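Local coordinates for ESAT-6/WXG100 secretion system protein (Streptococcus gallolyticus, PDB 7JQE), which is EsaA, a membrane subunit of the type VIIb secretion system with a large extracellular region, probably taking part in the export of toxins, at residues F214-L217 / E218-G221; F410-L413 / S414-D417. All coordinates share one frame; numbering follows the deposited sequence.

Contact 1 (F214-L217 / E218-G221)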
# COMPACT_ATOMS: atom_id res chain seq x y z
N PHE A 214 -7.75 -5.76 21.93
CA PHE A 214 -6.50 -6.48 21.74
C PHE A 214 -6.19 -7.36 22.95
O PHE A 214 -5.58 -8.43 22.80
CB PHE A 214 -5.36 -5.50 21.48
CG PHE A 214 -5.36 -4.91 20.09
CD1 PHE A 214 -5.81 -5.65 19.01
CD2 PHE A 214 -4.91 -3.61 19.87
CE1 PHE A 214 -5.82 -5.11 17.73
CE2 PHE A 214 -4.91 -3.06 18.59
CZ PHE A 214 -5.37 -3.81 17.52
N SER A 215 -6.59 -6.94 24.15
CA SER A 215 -6.29 -7.72 25.34
C SER A 215 -7.11 -9.00 25.38
O SER A 215 -6.58 -10.07 25.71
CB SER A 215 -6.55 -6.88 26.60
OG SER A 215 -5.53 -5.92 26.78
N LYS A 216 -8.39 -8.92 25.05
CA LYS A 216 -9.21 -10.12 25.00
C LYS A 216 -8.70 -11.08 23.93
O LYS A 216 -8.49 -12.27 24.20
CB LYS A 216 -10.67 -9.74 24.74
CG LYS A 216 -11.66 -10.85 25.05
CD LYS A 216 -11.54 -11.30 26.50
CE LYS A 216 -12.52 -12.41 26.84
NZ LYS A 216 -12.33 -12.91 28.23
N LEU A 217 -8.48 -10.57 22.71
CA LEU A 217 -8.00 -11.42 21.63
C LEU A 217 -6.68 -12.09 21.99
O LEU A 217 -6.39 -13.20 21.52
CB LEU A 217 -7.84 -10.61 20.35
CG LEU A 217 -9.10 -10.12 19.63
CD1 LEU A 217 -8.72 -9.39 18.34
CD2 LEU A 217 -10.04 -11.28 19.33
N GLU A 218 -5.87 -11.45 22.83
CA GLU A 218 -4.59 -12.02 23.23
C GLU A 218 -4.76 -13.02 24.37
O GLU A 218 -3.97 -13.96 24.48
CB GLU A 218 -3.63 -10.90 23.62
CG GLU A 218 -2.17 -11.24 23.51
CD GLU A 218 -1.28 -10.02 23.58
OE1 GLU A 218 -1.79 -8.91 23.32
OE2 GLU A 218 -0.08 -10.17 23.88
N GLU A 219 -5.77 -12.83 25.22
CA GLU A 219 -6.04 -13.80 26.27
C GLU A 219 -6.57 -15.10 25.70
O GLU A 219 -6.28 -16.18 26.23
CB GLU A 219 -7.03 -13.23 27.29
CG GLU A 219 -7.46 -14.22 28.37
CD GLU A 219 -8.83 -14.85 28.11
OE1 GLU A 219 -9.78 -14.10 27.80
OE2 GLU A 219 -8.95 -16.09 28.22
N MSE A 220 -7.35 -15.03 24.62
CA MSE A 220 -7.97 -16.22 24.03
C MSE A 220 -7.04 -16.93 23.04
O MSE A 220 -7.45 -17.89 22.39
CB MSE A 220 -9.27 -15.83 23.32
CG MSE A 220 -10.16 -14.90 24.13
SE MSE A 220 -11.61 -14.12 23.08
CE MSE A 220 -12.64 -15.73 22.68
N GLY A 221 -5.80 -16.45 22.93
CA GLY A 221 -4.87 -17.02 21.96
C GLY A 221 -5.20 -16.72 20.52
O GLY A 221 -4.68 -17.39 19.62
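The C-terminal turn of helix 211-219 closes here in a Schellman motif, with the carbonyls of Phe214, Ser215 and Lys216 taking the backbone N-H groups of Glu218, Glu219 and Met220. Glu218 N donates to Phe214 O at 3.0 Å and Glu219 N to Ser215 O at 2.9 Å. Met220 N follows on Lys216 O at 3.0 Å. Gly221 then leaves helical geometry with a phi of 70°.

Lys216 and Glu219 run side by side in the same direction, joined at their ends by a salt bridge of 2.8 Å from Lys216 NZ to Glu219 OE1. The oxygen is approached almost straight along its C-O bond. Lys216 reaches it because CG stands opposite its own backbone N (chi1 -164°) and the chain then bends at chi2; the ammonium has a second, weak and long ion pair with Asp397.

Selenomethionine Met220 passes across the root of the same lysine, SE lying 3.8 Å from Lys216 CG, while its CG comes within 3.1 Å of Lys216 O. Its side chain also packs on helix 396-427 and on Val402 of the second subunit. Glu218 turns its carboxylate to Ser225 OG of helix 225-244, which follows. A glycine of positive phi just past the helix, with bonds back into its last turn (here a weak one from Gly221 N to Glu218 O), typifies a Schellman C-cap.

Contact 2 (F410-L413 / S414-D417). With EDO (1,2-ethanediol), chain F.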
# COMPACT_ATOMS: atom_id res chain seq x y z
N PHE A 410 -12.54 -8.38 11.05
CA PHE A 410 -11.82 -8.60 9.81
C PHE A 410 -11.85 -7.35 8.93
O PHE A 410 -10.81 -6.89 8.45
CB PHE A 410 -12.42 -9.79 9.06
CG PHE A 410 -11.96 -11.13 9.56
CD1 PHE A 410 -10.65 -11.33 9.95
CD2 PHE A 410 -12.85 -12.20 9.64
CE1 PHE A 410 -10.23 -12.58 10.40
CE2 PHE A 410 -12.44 -13.44 10.09
CZ PHE A 410 -11.13 -13.63 10.48
N ALA A 411 -13.04 -6.78 8.74
CA ALA A 411 -13.18 -5.62 7.88
C ALA A 411 -12.35 -4.45 8.39
O ALA A 411 -11.69 -3.76 7.60
CB ALA A 411 -14.66 -5.22 7.78
N GLN A 412 -12.37 -4.20 9.70
CA GLN A 412 -11.64 -3.05 10.24
C GLN A 412 -10.13 -3.26 10.15
O GLN A 412 -9.40 -2.33 9.78
CB GLN A 412 -12.07 -2.79 11.68
CG GLN A 412 -13.50 -2.29 11.79
CD GLN A 412 -13.75 -1.02 11.00
OE1 GLN A 412 -14.49 -1.02 10.02
NE2 GLN A 412 -13.12 0.08 11.42
N LEU A 413 -9.65 -4.45 10.49
CA LEU A 413 -8.23 -4.71 10.35
C LEU A 413 -7.79 -4.62 8.90
O LEU A 413 -6.67 -4.19 8.62
CB LEU A 413 -7.88 -6.09 10.93
CG LEU A 413 -8.06 -6.21 12.45
CD1 LEU A 413 -7.59 -7.57 12.96
CD2 LEU A 413 -7.35 -5.07 13.18
N SER A 414 -8.66 -5.00 7.96
CA SER A 414 -8.32 -4.93 6.55
C SER A 414 -8.17 -3.48 6.10
O SER A 414 -7.22 -3.14 5.38
CB SER A 414 -9.38 -5.65 5.72
OG SER A 414 -9.09 -5.56 4.34
N LYS A 415 -9.09 -2.61 6.52
CA LYS A 415 -8.97 -1.19 6.19
C LYS A 415 -7.71 -0.59 6.78
O LYS A 415 -7.00 0.18 6.11
CB LYS A 415 -10.22 -0.44 6.67
CG LYS A 415 -11.40 -0.62 5.73
CD LYS A 415 -12.67 0.07 6.22
CE LYS A 415 -13.50 -0.88 7.08
NZ LYS A 415 -14.84 -0.32 7.39
N ILE A 416 -7.39 -0.92 8.03
CA ILE A 416 -6.18 -0.41 8.66
C ILE A 416 -4.95 -0.85 7.87
O ILE A 416 -4.03 -0.07 7.64
CB ILE A 416 -6.10 -0.87 10.13
CG1 ILE A 416 -7.17 -0.17 10.97
CG2 ILE A 416 -4.71 -0.64 10.70
CD1 ILE A 416 -7.54 -0.94 12.22
N ASP A 417 -4.93 -2.12 7.44
CA ASP A 417 -3.76 -2.62 6.72
C ASP A 417 -3.62 -1.96 5.36
O ASP A 417 -2.52 -1.55 4.97
CB ASP A 417 -3.84 -4.14 6.57
CG ASP A 417 -3.45 -4.88 7.85
OD1 ASP A 417 -2.47 -4.47 8.50
OD2 ASP A 417 -4.13 -5.87 8.19
C1 EDO F . -11.55 -3.82 1.41
O1 EDO F . -11.03 -4.15 0.12
C2 EDO F . -10.70 -2.74 2.06
O2 EDO F . -9.36 -3.22 2.23
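Ser414 begins the second half of this turn of helix 396-427 by donating its backbone N to Phe410 O at 2.9 Å. Its OG stands opposite the backbone N (chi1 179°) and shares a hydrogen bond of 3.2 Å with O2 of a 1,2-ethanediol, probably from the crystallisation liquor, which is also held by Lys234 of the second subunit.

Lys415 follows, with its N bonded to Ala411 O. Its chain runs past that carbonyl and bends at chi3, bringing NZ to Gln412 OE1 at 2.7 Å from 24° off the amide plane. The two chains slant across one another, and both polar ends also reach Ser202: NZ bonds its hydroxyl, and Gln412 NE2 its carbonyl.

Ile416 N donates to Gln412 O (3.0 Å). Its CD1 lies 4.2 Å from Leu413 CD2, an apolar patch covered by helix 225-244. Asp417 N closes the series on Leu413 O (3.0 Å), and its carboxylate forms a salt bridge with Lys234 of its own chain.

With amide oxygen and serine hydroxyl both accepting from NZ, the lysine charge is probably eased by neutral dipoles, while Lys234 would probably offset the cost of holding the Asp417 carboxylate close to Leu413 O and beside Asp417 of the second subunit.

From the N terminus, the chain reaches contact 1 first, at the end of helix 211-219, then runs through helix 225-244 and the two antiparallel sheets before returning in helix 396-427, which carries contact 2. Each contact joins directly adjoining residues, so neither closes a long loop; they stand in series, without nesting or crossing. The centres of contact 1 and contact 2 lie about 17 Å apart. The nearest atoms of contact 1 and contact 2 are about 5 Å apart, without touching. Helix 225-244 and Met223 connect them: Tyr231 meets Phe214 from one and Leu413 from the other. Helix 396-427 also packs on contact 1 through Leu401. Both sites touch the second subunit, Phe410 meeting Phe410 of that subunit.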